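Long-range contacts in periplasmic binding protein (PDB 4OVK), which probably captures a solute outside the cytoplasmic membrane and delivers it to an ABC transporter for uptake: residues D232-S237 with S258-V263; L182-K187 with D240-D245; K28-R33 with D52-G57; A47-D52 with K145-P150. All coordinates share one frame; numbering follows the deposited sequence. Where two conformers were deposited one is given.

How the interactions relate
From the N terminus, interaction 3 comes first, joining 28-33 to 52-57 and so closing a short loop round strand 34-36 and helix 41-49. Interaction 4 opens at 47-52, before that loop has ended, and reaches on to 145-150; the two therefore cross, share Asp-52 and bring together strand, turn and helix ends in the N-terminal lobe. After helix 150-170 the chain enters the other lobe. There interaction 2 (182-187 with 240-245) and interaction 1 (232-237 with 258-263) cross likewise, through the neighbouring strands 180-184 and 233-236 of one parallel sheet. The centres of interactions 2 and 4 lie about 35 Å apart.

Interaction 1: D232-S237 with S258-V263; sequences DIIILS and SNIKAV
In the C-terminal lobe, the parallel strand 233-236 is met by the first turn of helix 261-264, with Ala-262 as the residue pressed most closely against it. The methyl CB of Ala-262 sits 3.3 Å from Asp-232 O, and its CA-H makes a bent contact with the same oxygen, with Ala-262 CA also 3.3 Å from Asp-232 O. That methyl further meets the flank of Ile-234, 3.7 Å from its CG1. Ile-234 holds CG1 beside the backbone N (chi1 -64°), which carries CD1 on toward the helix, where it touches Val-263 CG2 at 4.2 Å. Helices 244-248 and 261-264 both belong to the right-handed beta-alpha-beta crossover from strand 233-236 to its parallel neighbour 268-270, and Val-263 accordingly packs on Ile-247 and Tyr-248 as well. On the outer side, the extended chain of Lys-261 runs alongside Asp-232, pointing the same way, and its CD lies 3.6 Å from Asp-232 OD1. The charged ends stay apart, Lys-261 NZ being 4.4 Å from Asp-232 OD1, too far for a salt bridge, although the opposite charges probably still attract. The other carboxylate oxygen, Asp-232 OD2, is hydrogen-bonded to the backbone N of Lys-180, while the N-H of Lys-261 at the helix start is taken by Asp-230 OD1.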
loop_
_atom_site.group_PDB
_atom_site.type_symbol
_atom_site.label_atom_id
_atom_site.label_comp_id
_atom_site.label_asym_id
_atom_site.label_seq_id
_atom_site.Cartn_x
_atom_site.Cartn_y
_atom_site.Cartn_z
ATOM N N ASP A 232 -14.120 17.874 8.309
ATOM C CA ASP A 232 -13.325 19.006 7.790
ATOM C C ASP A 232 -12.505 18.634 6.550
ATOM O O ASP A 232 -12.223 19.486 5.690
ATOM C CB ASP A 232 -12.371 19.510 8.877
ATOM C CG ASP A 232 -13.099 19.957 10.142
ATOM O OD1 ASP A 232 -13.821 20.982 10.088
ATOM O OD2 ASP A 232 -12.946 19.283 11.195
ATOM N N ILE A 233 -12.097 17.366 6.482
ATOM C CA ILE A 233 -11.248 16.851 5.406
ATOM C C ILE A 233 -11.814 15.504 4.962
ATOM O O ILE A 233 -12.247 14.714 5.804
ATOM C CB ILE A 233 -9.789 16.668 5.891
ATOM C CG1 ILE A 233 -9.161 18.021 6.238
ATOM C CG2 ILE A 233 -8.931 15.977 4.834
ATOM C CD1 ILE A 233 -7.836 17.921 6.974
ATOM N N ILE A 234 -11.845 15.268 3.652
ATOM C CA ILE A 234 -12.272 13.970 3.101
ATOM C C ILE A 234 -11.140 13.469 2.213
ATOM O O ILE A 234 -10.650 14.208 1.359
ATOM C CB ILE A 234 -13.570 14.086 2.267
ATOM C CG1 ILE A 234 -14.750 14.528 3.148
ATOM C CG2 ILE A 234 -13.896 12.755 1.579
ATOM C CD1 ILE A 234 -15.969 14.996 2.361
ATOM N N ILE A 235 -10.698 12.236 2.455
ATOM C CA ILE A 235 -9.729 11.574 1.609
ATOM C C ILE A 235 -10.483 10.489 0.846
ATOM O O ILE A 235 -11.266 9.744 1.438
ATOM C CB ILE A 235 -8.583 10.965 2.439
ATOM C CG1 ILE A 235 -7.844 12.083 3.206
ATOM C CG2 ILE A 235 -7.639 10.166 1.558
ATOM C CD1 ILE A 235 -6.907 11.549 4.235
ATOM N N LEU A 236 -10.270 10.434 -0.466
ATOM C CA LEU A 236 -10.927 9.463 -1.336
ATOM C C LEU A 236 -9.941 8.352 -1.648
ATOM O O LEU A 236 -8.823 8.621 -2.043
ATOM C CB LEU A 236 -11.377 10.125 -2.643
ATOM C CG LEU A 236 -12.257 11.372 -2.540
ATOM C CD1 LEU A 236 -12.464 11.996 -3.907
ATOM C CD2 LEU A 236 -13.594 11.059 -1.903
ATOM N N SER A 237 -10.366 7.098 -1.499
ATOM C CA SER A 237 -9.476 5.981 -1.741
ATOM C C SER A 237 -9.252 5.699 -3.235
ATOM O O SER A 237 -9.951 6.238 -4.091
ATOM C CB SER A 237 -10.023 4.726 -1.054
ATOM O OG SER A 237 -10.815 3.980 -1.948
ATOM N N SER A 258 -23.209 18.918 -0.411
ATOM C CA SER A 258 -22.978 20.372 -0.583
ATOM C C SER A 258 -22.804 21.191 0.702
ATOM O O SER A 258 -22.188 22.258 0.672
ATOM C CB SER A 258 -24.083 21.001 -1.442
ATOM O OG SER A 258 -25.332 20.995 -0.772
ATOM N N ASN A 259 -23.343 20.699 1.814
ATOM C CA ASN A 259 -23.306 21.424 3.082
ATOM C C ASN A 259 -22.261 20.887 4.069
ATOM O O ASN A 259 -22.230 21.309 5.229
ATOM C CB ASN A 259 -24.699 21.395 3.719
ATOM C CG ASN A 259 -25.730 22.144 2.896
ATOM O OD1 ASN A 259 -25.472 23.248 2.404
ATOM N ND2 ASN A 259 -26.909 21.548 2.743
ATOM N N ILE A 260 -21.402 19.976 3.608
ATOM C CA ILE A 260 -20.346 19.402 4.448
ATOM C C ILE A 260 -19.151 20.356 4.446
ATOM O O ILE A 260 -18.763 20.853 3.385
ATOM C CB ILE A 260 -19.902 18.015 3.931
ATOM C CG1 ILE A 260 -21.076 17.028 3.935
ATOM C CG2 ILE A 260 -18.720 17.481 4.742
ATOM C CD1 ILE A 260 -21.399 16.438 5.279
ATOM N N LYS A 261 -18.566 20.598 5.622
ATOM C CA LYS A 261 -17.433 21.536 5.757
ATOM C C LYS A 261 -16.311 21.255 4.743
ATOM O O LYS A 261 -15.868 22.161 4.042
ATOM C CB LYS A 261 -16.866 21.520 7.184
ATOM C CG LYS A 261 -17.777 22.130 8.248
ATOM C CD LYS A 261 -17.241 21.831 9.652
ATOM C CE LYS A 261 -18.075 22.465 10.749
ATOM N NZ LYS A 261 -17.575 22.068 12.097
ATOM N N ALA A 262 -15.868 20.002 4.658
ATOM C CA ALA A 262 -14.816 19.622 3.698
ATOM C C ALA A 262 -15.166 20.003 2.265
ATOM O O ALA A 262 -14.288 20.338 1.482
ATOM C CB ALA A 262 -14.499 18.124 3.777
ATOM N N VAL A 263 -16.453 19.959 1.930
ATOM C CA VAL A 263 -16.905 20.248 0.578
ATOM C C VAL A 263 -16.961 21.758 0.346
ATOM O O VAL A 263 -16.484 22.256 -0.678
ATOM C CB VAL A 263 -18.258 19.569 0.292
ATOM C CG1 VAL A 263 -18.750 19.900 -1.113
ATOM C CG2 VAL A 263 -18.118 18.062 0.466
#

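Interaction 2: L182-K187 with D240-D245; sequences LYLQNK and DSIRPD
Lys-187 and Asp-240 form a salt bridge, 2.7 Å from NZ to OD2, in which the ammonium group meets OD2 on its syn side, 27° out of the carboxylate plane. The lysine chain reaches this position by bending about CG-CD (chi3 -88°) and again about CD-CE, so that it folds across the carboxylate. NZ has two further acceptors, Ser-241 OG at 2.8 Å from Lys-187 NZ and a water at 2.9 Å from it; the same water also accepts from Ser-241 N. OD2 is doubly gripped: the backbone N of Ile-242 donates to Asp-240 OD2 over 2.9 Å from the anti side, approaching the same face of the plane as NZ, and closes an Asx turn. Asp-240 OD1 is supplied by a second water 2.6 Å away, which takes the Lys-187 N-H, as well as weakly by the first. With a methionine in place of Lys-187, the carboxylate of Asp-240 would probably be left without its charged mate and Ser-241 OG without this donor. The methylenes of Lys-187 are also used: CG lies 3.9 Å from Ile-242 CB, the two side chains running in opposite directions, and Leu-184 CD2 meets Ile-242 CD1 at 4.0 Å. Ile-242 also packs on Leu-236 of the adjacent strand 233-236, and Lys-270 NZ donates to the carbonyl oxygens of Asp-240 and Ile-242, setting this turn between the sheet and the start of helix 244-248.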
loop_
_atom_site.group_PDB
_atom_site.type_symbol
_atom_site.label_atom_id
_atom_site.label_comp_id
_atom_site.label_asym_id
_atom_site.label_seq_id
_atom_site.Cartn_x
_atom_site.Cartn_y
_atom_site.Cartn_z
ATOM N N LEU A 182 -12.586 12.098 7.212
ATOM C CA LEU A 182 -13.346 10.950 6.713
ATOM C C LEU A 182 -12.554 10.318 5.566
ATOM O O LEU A 182 -12.145 11.017 4.628
ATOM C CB LEU A 182 -14.700 11.403 6.177
ATOM C CG LEU A 182 -15.610 10.275 5.673
ATOM C CD1 LEU A 182 -16.045 9.396 6.836
ATOM C CD2 LEU A 182 -16.810 10.852 4.947
ATOM N N TYR A 183 -12.331 9.006 5.640
ATOM C CA TYR A 183 -11.697 8.279 4.550
ATOM C C TYR A 183 -12.811 7.536 3.805
ATOM O O TYR A 183 -13.347 6.544 4.293
ATOM C CB TYR A 183 -10.620 7.333 5.094
ATOM C CG TYR A 183 -9.429 7.090 4.162
ATOM C CD1 TYR A 183 -9.592 6.480 2.932
ATOM C CD2 TYR A 183 -8.141 7.472 4.528
ATOM C CE1 TYR A 183 -8.505 6.241 2.094
ATOM C CE2 TYR A 183 -7.053 7.259 3.695
ATOM C CZ TYR A 183 -7.238 6.632 2.483
ATOM O OH TYR A 183 -6.153 6.395 1.664
ATOM N N LEU A 184 -13.199 8.084 2.656
ATOM C CA LEU A 184 -14.304 7.571 1.856
ATOM C C LEU A 184 -13.768 6.604 0.800
ATOM O O LEU A 184 -12.897 6.969 0.007
ATOM C CB LEU A 184 -15.066 8.753 1.209
ATOM C CG LEU A 184 -16.280 8.448 0.318
ATOM C CD1 LEU A 184 -17.417 7.774 1.086
ATOM C CD2 LEU A 184 -16.785 9.736 -0.335
ATOM N N GLN A 185 -14.267 5.363 0.803
ATOM C CA GLN A 185 -13.766 4.355 -0.134
ATOM C C GLN A 185 -14.264 4.545 -1.561
ATOM O O GLN A 185 -13.501 4.360 -2.525
ATOM C CB GLN A 185 -14.135 2.934 0.299
ATOM C CG GLN A 185 -13.234 1.887 -0.368
ATOM C CD GLN A 185 -13.576 0.446 -0.020
ATOM O OE1 GLN A 185 -12.721 -0.438 -0.085
ATOM N NE2 GLN A 185 -14.827 0.197 0.329
ATOM N N ASN A 186 -15.548 4.866 -1.702
ATOM C CA ASN A 186 -16.214 4.749 -3.003
ATOM C C ASN A 186 -17.448 5.646 -3.135
ATOM O O ASN A 186 -17.673 6.515 -2.294
ATOM C CB ASN A 186 -16.551 3.275 -3.272
ATOM C CG ASN A 186 -17.427 2.658 -2.209
ATOM O OD1 ASN A 186 -18.250 3.326 -1.592
ATOM N ND2 ASN A 186 -17.279 1.347 -2.018
ATOM N N LYS A 187 -18.234 5.419 -4.190
ATOM C CA LYS A 187 -19.454 6.184 -4.465
ATOM C C LYS A 187 -20.695 5.609 -3.787
ATOM O O LYS A 187 -21.816 6.058 -4.063
ATOM C CB LYS A 187 -19.688 6.250 -5.977
ATOM C CG LYS A 187 -18.520 6.852 -6.742
ATOM C CD LYS A 187 -18.821 7.032 -8.224
ATOM C CE LYS A 187 -18.487 5.799 -9.023
ATOM N NZ LYS A 187 -17.044 5.452 -9.011
ATOM N N ASP A 240 -11.675 2.885 -6.038
ATOM C CA ASP A 240 -12.820 3.333 -6.807
ATOM C C ASP A 240 -12.391 4.527 -7.646
ATOM O O ASP A 240 -11.423 5.213 -7.299
ATOM C CB ASP A 240 -13.908 3.767 -5.816
ATOM C CG ASP A 240 -15.210 4.079 -6.483
ATOM O OD1 ASP A 240 -15.995 3.142 -6.707
ATOM O OD2 ASP A 240 -15.445 5.266 -6.799
ATOM N N SER A 241 -13.127 4.808 -8.721
ATOM C CA SER A 241 -12.804 5.945 -9.596
ATOM C C SER A 241 -13.146 7.315 -9.006
ATOM O O SER A 241 -12.817 8.319 -9.613
ATOM C CB SER A 241 -13.552 5.817 -10.931
ATOM O OG SER A 241 -14.940 6.163 -10.783
ATOM N N ILE A 242 -13.813 7.364 -7.855
ATOM C CA ILE A 242 -14.305 8.627 -7.308
ATOM C C ILE A 242 -13.188 9.678 -7.196
ATOM O O ILE A 242 -12.070 9.388 -6.764
ATOM C CB ILE A 242 -15.041 8.412 -5.970
ATOM C CG1 ILE A 242 -15.758 9.691 -5.517
ATOM C CG2 ILE A 242 -14.088 7.901 -4.900
ATOM C CD1 ILE A 242 -16.610 9.487 -4.280
ATOM N N ARG A 243 -13.490 10.891 -7.638
ATOM C CA ARG A 243 -12.546 11.998 -7.589
ATOM C C ARG A 243 -13.206 13.211 -6.961
ATOM O O ARG A 243 -14.414 13.232 -6.831
ATOM C CB ARG A 243 -12.055 12.315 -8.996
ATOM C CG ARG A 243 -11.019 11.313 -9.433
ATOM C CD ARG A 243 -10.515 11.565 -10.822
ATOM N NE ARG A 243 -9.441 10.630 -11.111
ATOM C CZ ARG A 243 -8.717 10.647 -12.216
ATOM N NH1 ARG A 243 -8.947 11.561 -13.140
ATOM N NH2 ARG A 243 -7.749 9.755 -12.388
ATOM N N PRO A 244 -12.414 14.220 -6.552
ATOM C CA PRO A 244 -13.019 15.346 -5.828
ATOM C C PRO A 244 -14.169 16.081 -6.548
ATOM O O PRO A 244 -15.163 16.432 -5.915
ATOM C CB PRO A 244 -11.829 16.279 -5.601
ATOM C CG PRO A 244 -10.649 15.355 -5.546
ATOM C CD PRO A 244 -10.948 14.344 -6.616
ATOM N N ASP A 245 -14.037 16.318 -7.845
ATOM C CA ASP A 245 -15.095 17.001 -8.587
ATOM C C ASP A 245 -16.425 16.221 -8.595
ATOM O O ASP A 245 -17.487 16.825 -8.757
ATOM C CB ASP A 245 -14.634 17.353 -10.010
ATOM C CG ASP A 245 -13.730 18.590 -10.055
ATOM O OD1 ASP A 245 -13.584 19.297 -9.029
ATOM O OD2 ASP A 245 -13.159 18.864 -11.135
HETATM O O HOH W 1 -15.300 3.196 -9.627
HETATM O O HOH W 2 -18.527 3.272 -6.048
#

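Interaction 3: K28-R33 with D52-G57; sequences KKEINR and DKKIVG
Lys-54 stretches its side chain along the backbone of Asn-32 and Ile-31 and ends on the carbonyl of Ile-31, with NZ 2.7 Å from Ile-31 O and the C=O...N angle a nearly linear 166°. A salt bridge of 3.6 Å joins Lys-54 NZ to Glu-30 OE2, and a water between them, 2.5 Å from OE2 and 3.0 Å from NZ, accepts from the lysine and donates to the carboxylate. With CG beside the backbone N (chi1 -63°) and everything beyond it extended, the aliphatic part crosses Asn-32, whose carbonyl O lies 3.4 Å from Lys-54 CB. Cutting the side chain back to an alanine would probably leave Ile-31 O without this donor and Glu-30 without its positive partner, and would take away the methylenes that pass over Ile-31 O and Asn-32 OD1. Lys-54 is the third residue of the type I turn 52-55, whose last residue, Ile-55, starts strand 55-57, the second strand of the beta-alpha-beta unit formed with strand 34-36 and helix 41-49; Lys-54 and Val-56 both make backbone hydrogen bonds with Ile-34. Farther along, Val-56 CG1 sits 3.6 Å above the plane of the Arg-33 guanidinium, over its centre. That group is held by carbonyls beyond the two segments, NE by Lys-101 O and NH2 by Leu-100 O, while Asp-103 OD2 accepts the N-H of Asn-32.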
loop_
_atom_site.group_PDB
_atom_site.type_symbol
_atom_site.label_atom_id
_atom_site.label_comp_id
_atom_site.label_asym_id
_atom_site.label_seq_id
_atom_site.Cartn_x
_atom_site.Cartn_y
_atom_site.Cartn_z
ATOM N N LYS A 28 17.094 -23.143 -3.084
ATOM C CA LYS A 28 18.391 -22.909 -3.711
ATOM C C LYS A 28 19.045 -21.672 -3.102
ATOM O O LYS A 28 18.366 -20.707 -2.741
ATOM C CB LYS A 28 18.252 -22.742 -5.223
ATOM C CG LYS A 28 17.819 -24.015 -5.925
ATOM C CD LYS A 28 17.528 -23.803 -7.401
ATOM C CE LYS A 28 17.332 -25.156 -8.072
ATOM N NZ LYS A 28 16.493 -25.098 -9.297
ATOM N N LYS A 29 20.365 -21.707 -2.981
ATOM C CA LYS A 29 21.127 -20.578 -2.455
ATOM C C LYS A 29 20.921 -19.357 -3.351
ATOM O O LYS A 29 20.727 -18.239 -2.860
ATOM C CB LYS A 29 22.616 -20.950 -2.349
ATOM C CG LYS A 29 23.471 -19.922 -1.619
ATOM C CD LYS A 29 24.648 -20.572 -0.895
ATOM C CE LYS A 29 25.675 -21.161 -1.850
ATOM N NZ LYS A 29 26.629 -20.135 -2.361
ATOM N N GLU A 30 20.937 -19.595 -4.657
ATOM C CA GLU A 30 20.710 -18.573 -5.678
ATOM C C GLU A 30 19.270 -18.673 -6.196
ATOM O O GLU A 30 18.910 -19.622 -6.896
ATOM C CB GLU A 30 21.708 -18.776 -6.817
ATOM C CG GLU A 30 21.443 -17.992 -8.092
ATOM C CD GLU A 30 21.606 -16.494 -7.929
ATOM O OE1 GLU A 30 22.283 -16.057 -6.970
ATOM O OE2 GLU A 30 21.059 -15.752 -8.775
ATOM N N ILE A 31 18.454 -17.681 -5.845
ATOM C CA ILE A 31 17.043 -17.639 -6.233
ATOM C C ILE A 31 16.931 -16.741 -7.439
ATOM O O ILE A 31 17.340 -15.584 -7.393
ATOM C CB ILE A 31 16.164 -17.142 -5.077
ATOM C CG1 ILE A 31 16.206 -18.158 -3.907
ATOM C CG2 ILE A 31 14.733 -16.871 -5.526
ATOM C CD1 ILE A 31 15.499 -19.484 -4.167
ATOM N N ASN A 32 16.434 -17.299 -8.537
ATOM C CA ASN A 32 16.328 -16.562 -9.785
ATOM C C ASN A 32 14.893 -16.408 -10.291
ATOM O O ASN A 32 14.661 -15.593 -11.150
ATOM C CB ASN A 32 17.197 -17.234 -10.846
ATOM C CG ASN A 32 17.581 -16.296 -11.981
ATOM O OD1 ASN A 32 17.992 -15.138 -11.761
ATOM N ND2 ASN A 32 17.483 -16.803 -13.215
ATOM N N ARG A 33 13.955 -17.193 -9.755
ATOM C CA ARG A 33 12.567 -17.233 -10.219
ATOM C C ARG A 33 11.631 -17.256 -9.009
ATOM O O ARG A 33 11.633 -18.213 -8.210
ATOM C CB ARG A 33 12.320 -18.459 -11.095
ATOM C CG ARG A 33 13.114 -18.491 -12.388
ATOM C CD ARG A 33 12.903 -19.793 -13.155
ATOM N NE ARG A 33 11.529 -19.976 -13.626
ATOM C CZ ARG A 33 11.013 -19.408 -14.715
ATOM N NH1 ARG A 33 11.748 -18.591 -15.478
ATOM N NH2 ARG A 33 9.740 -19.647 -15.048
ATOM N N ASP A 52 12.476 -6.040 -11.424
ATOM C CA ASP A 52 11.452 -7.051 -11.669
ATOM C C ASP A 52 12.016 -8.318 -12.293
ATOM O O ASP A 52 11.248 -9.228 -12.593
ATOM C CB ASP A 52 10.361 -6.495 -12.595
ATOM C CG ASP A 52 10.871 -6.176 -14.008
ATOM O OD1 ASP A 52 12.084 -6.252 -14.295
ATOM O OD2 ASP A 52 10.038 -5.863 -14.861
ATOM N N LYS A 53 13.337 -8.388 -12.469
ATOM C CA LYS A 53 13.948 -9.422 -13.310
ATOM C C LYS A 53 13.725 -10.859 -12.840
ATOM O O LYS A 53 13.735 -11.758 -13.665
ATOM C CB LYS A 53 15.458 -9.167 -13.507
ATOM C CG LYS A 53 15.792 -7.857 -14.234
ATOM C CD LYS A 53 15.535 -7.909 -15.734
ATOM C CE LYS A 53 16.023 -6.634 -16.411
ATOM N NZ LYS A 53 15.439 -6.429 -17.769
ATOM N N LYS A 54 13.535 -11.081 -11.537
ATOM C CA LYS A 54 13.371 -12.440 -11.004
ATOM C C LYS A 54 11.924 -12.878 -10.809
ATOM O O LYS A 54 11.672 -13.995 -10.370
ATOM C CB LYS A 54 14.142 -12.579 -9.688
ATOM C CG LYS A 54 15.642 -12.392 -9.850
ATOM C CD LYS A 54 16.430 -12.674 -8.583
ATOM C CE LYS A 54 17.922 -12.844 -8.878
ATOM N NZ LYS A 54 18.702 -13.305 -7.687
ATOM N N ILE A 55 10.966 -11.999 -11.135
ATOM C CA ILE A 55 9.572 -12.275 -10.876
ATOM C C ILE A 55 9.005 -13.068 -12.038
ATOM O O ILE A 55 9.102 -12.650 -13.175
ATOM C CB ILE A 55 8.768 -10.978 -10.665
ATOM C CG1 ILE A 55 9.332 -10.210 -9.466
ATOM C CG2 ILE A 55 7.289 -11.303 -10.462
ATOM C CD1 ILE A 55 8.697 -8.853 -9.237
ATOM N N VAL A 56 8.447 -14.232 -11.752
ATOM C CA VAL A 56 7.896 -15.104 -12.817
ATOM C C VAL A 56 6.410 -15.412 -12.668
ATOM O O VAL A 56 5.823 -16.037 -13.540
ATOM C CB VAL A 56 8.666 -16.435 -12.935
ATOM C CG1 VAL A 56 10.139 -16.160 -13.223
ATOM C CG2 VAL A 56 8.498 -17.305 -11.690
ATOM N N GLY A 57 5.796 -14.981 -11.572
ATOM C CA GLY A 57 4.374 -15.141 -11.402
ATOM C C GLY A 57 3.817 -14.165 -10.393
ATOM O O GLY A 57 4.387 -13.981 -9.314
HETATM O O HOH W 3 21.351 -13.282 -9.002
#

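Interaction 4: A47-D52 with K145-P150; sequences AVDGSD and KILDKP
Asp-49 in the last turn of helix 41-49 and Lys-149 at the N-cap position of helix 150-170 have CA atoms 6.7 Å apart; helices 41-49 and 133-147 are each left through a residue of positive phi, Gly-50 (59°) and Asp-148 (50°). Both of these helices belong to the N-terminal lobe: helix 41-49 is the crossover between parallel strands 34-36 and 55-57, whereas helix 133-147 leads into the long helix 150-170 that runs toward the other lobe. Leu-147 supplies the apolar part, its CD1 lying 3.8 Å from Val-48 CG1 and 4.0 Å from Asp-49 CB. Past it comes Lys-149, bent about CB-CG and again about CD-CE, which brings its ammonium group over the carboxylate: NZ is 2.8 Å from Asp-49 OD1, in a salt bridge that comes from above the plane, 51° out of it. The chain of the lysine thereby covers OD1, with Val-48 O nearby. A water accepts from Lys-149 NZ and donates to Val-48 O. On the other side of the carboxylate plane from NZ a second water donates to both Asp-49 OD1, at 2.7 Å, and Leu-147 O, at 2.8 Å.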
loop_
_atom_site.group_PDB
_atom_site.type_symbol
_atom_site.label_atom_id
_atom_site.label_comp_id
_atom_site.label_asym_id
_atom_site.label_seq_id
_atom_site.Cartn_x
_atom_site.Cartn_y
_atom_site.Cartn_z
ATOM N N ALA A 47 10.666 -3.805 -4.950
ATOM C CA ALA A 47 11.368 -2.815 -4.159
ATOM C C ALA A 47 12.634 -3.381 -3.506
ATOM O O ALA A 47 13.671 -2.739 -3.508
ATOM C CB ALA A 47 10.442 -2.256 -3.101
ATOM N N VAL A 48 12.547 -4.587 -2.958
ATOM C CA VAL A 48 13.696 -5.189 -2.299
ATOM C C VAL A 48 14.789 -5.546 -3.313
ATOM O O VAL A 48 15.961 -5.294 -3.062
ATOM C CB VAL A 48 13.284 -6.433 -1.480
ATOM C CG1 VAL A 48 14.509 -7.088 -0.858
ATOM C CG2 VAL A 48 12.289 -6.043 -0.399
ATOM N N ASP A 49 14.403 -6.104 -4.461
ATOM C CA ASP A 49 15.378 -6.488 -5.475
ATOM C C ASP A 49 15.817 -5.306 -6.328
ATOM O O ASP A 49 16.777 -5.423 -7.077
ATOM C CB ASP A 49 14.817 -7.601 -6.384
ATOM C CG ASP A 49 15.901 -8.521 -6.922
ATOM O OD1 ASP A 49 16.961 -8.684 -6.257
ATOM O OD2 ASP A 49 15.684 -9.086 -8.019
ATOM N N GLY A 50 15.102 -4.182 -6.237
ATOM C CA GLY A 50 15.335 -3.030 -7.115
ATOM C C GLY A 50 15.159 -3.370 -8.584
ATOM O O GLY A 50 15.762 -2.749 -9.451
ATOM N N SER A 51 14.295 -4.342 -8.864
ATOM C CA SER A 51 14.229 -4.945 -10.182
ATOM C C SER A 51 13.063 -5.909 -10.240
ATOM O O SER A 51 12.711 -6.522 -9.236
ATOM C CB SER A 51 15.538 -5.703 -10.469
ATOM O OG SER A 51 15.445 -6.487 -11.627
ATOM N N ASP A 52 12.476 -6.040 -11.424
ATOM C CA ASP A 52 11.452 -7.051 -11.669
ATOM C C ASP A 52 12.016 -8.318 -12.293
ATOM O O ASP A 52 11.248 -9.228 -12.593
ATOM C CB ASP A 52 10.361 -6.495 -12.595
ATOM C CG ASP A 52 10.871 -6.176 -14.008
ATOM O OD1 ASP A 52 12.084 -6.252 -14.295
ATOM O OD2 ASP A 52 10.038 -5.863 -14.861
ATOM N N LYS A 145 16.715 -12.045 2.624
ATOM C CA LYS A 145 17.434 -13.317 2.762
ATOM C C LYS A 145 17.195 -14.196 1.537
ATOM O O LYS A 145 18.111 -14.817 1.025
ATOM C CB LYS A 145 16.989 -14.044 4.024
ATOM C CG LYS A 145 17.483 -13.364 5.286
ATOM C CD LYS A 145 17.576 -14.316 6.462
ATOM C CE LYS A 145 18.133 -13.603 7.688
ATOM N NZ LYS A 145 17.334 -12.397 8.027
ATOM N N ILE A 146 15.965 -14.217 1.054
ATOM C CA ILE A 146 15.630 -14.994 -0.145
ATOM C C ILE A 146 16.395 -14.494 -1.375
ATOM O O ILE A 146 16.993 -15.278 -2.120
ATOM C CB ILE A 146 14.118 -14.968 -0.400
ATOM C CG1 ILE A 146 13.410 -15.770 0.702
ATOM C CG2 ILE A 146 13.786 -15.511 -1.793
ATOM C CD1 ILE A 146 11.917 -15.600 0.736
ATOM N N LEU A 147 16.389 -13.181 -1.560
ATOM C CA LEU A 147 16.977 -12.548 -2.732
ATOM C C LEU A 147 18.471 -12.252 -2.604
ATOM O O LEU A 147 19.066 -11.750 -3.549
ATOM C CB LEU A 147 16.245 -11.229 -3.001
ATOM C CG LEU A 147 14.773 -11.361 -3.369
ATOM C CD1 LEU A 147 14.067 -10.017 -3.237
ATOM C CD2 LEU A 147 14.697 -11.918 -4.770
ATOM N N ASP A 148 19.073 -12.549 -1.447
ATOM C CA ASP A 148 20.435 -12.117 -1.120
ATOM C C ASP A 148 20.633 -10.615 -1.350
ATOM O O ASP A 148 21.601 -10.191 -1.991
ATOM C CB ASP A 148 21.470 -12.943 -1.885
ATOM C CG ASP A 148 21.605 -14.337 -1.325
ATOM O OD1 ASP A 148 21.975 -14.458 -0.140
ATOM O OD2 ASP A 148 21.349 -15.311 -2.055
ATOM N N LYS A 149 19.694 -9.826 -0.823
ATOM C CA LYS A 149 19.783 -8.374 -0.863
ATOM C C LYS A 149 19.567 -7.824 0.548
ATOM O O LYS A 149 18.633 -7.050 0.778
ATOM C CB LYS A 149 18.723 -7.797 -1.816
ATOM C CG LYS A 149 18.869 -8.186 -3.275
ATOM C CD LYS A 149 20.147 -7.645 -3.873
ATOM C CE LYS A 149 20.184 -7.810 -5.383
ATOM N NZ LYS A 149 19.193 -6.935 -6.068
ATOM N N PRO A 150 20.417 -8.230 1.507
ATOM C CA PRO A 150 20.140 -7.804 2.893
ATOM C C PRO A 150 20.338 -6.314 3.130
ATOM O O PRO A 150 19.650 -5.721 3.959
ATOM C CB PRO A 150 21.119 -8.654 3.724
ATOM C CG PRO A 150 22.221 -8.997 2.774
ATOM C CD PRO A 150 21.546 -9.186 1.444
HETATM O O HOH W 4 18.347 -4.654 -4.372
HETATM O O HOH W 5 18.430 -10.936 -6.157
#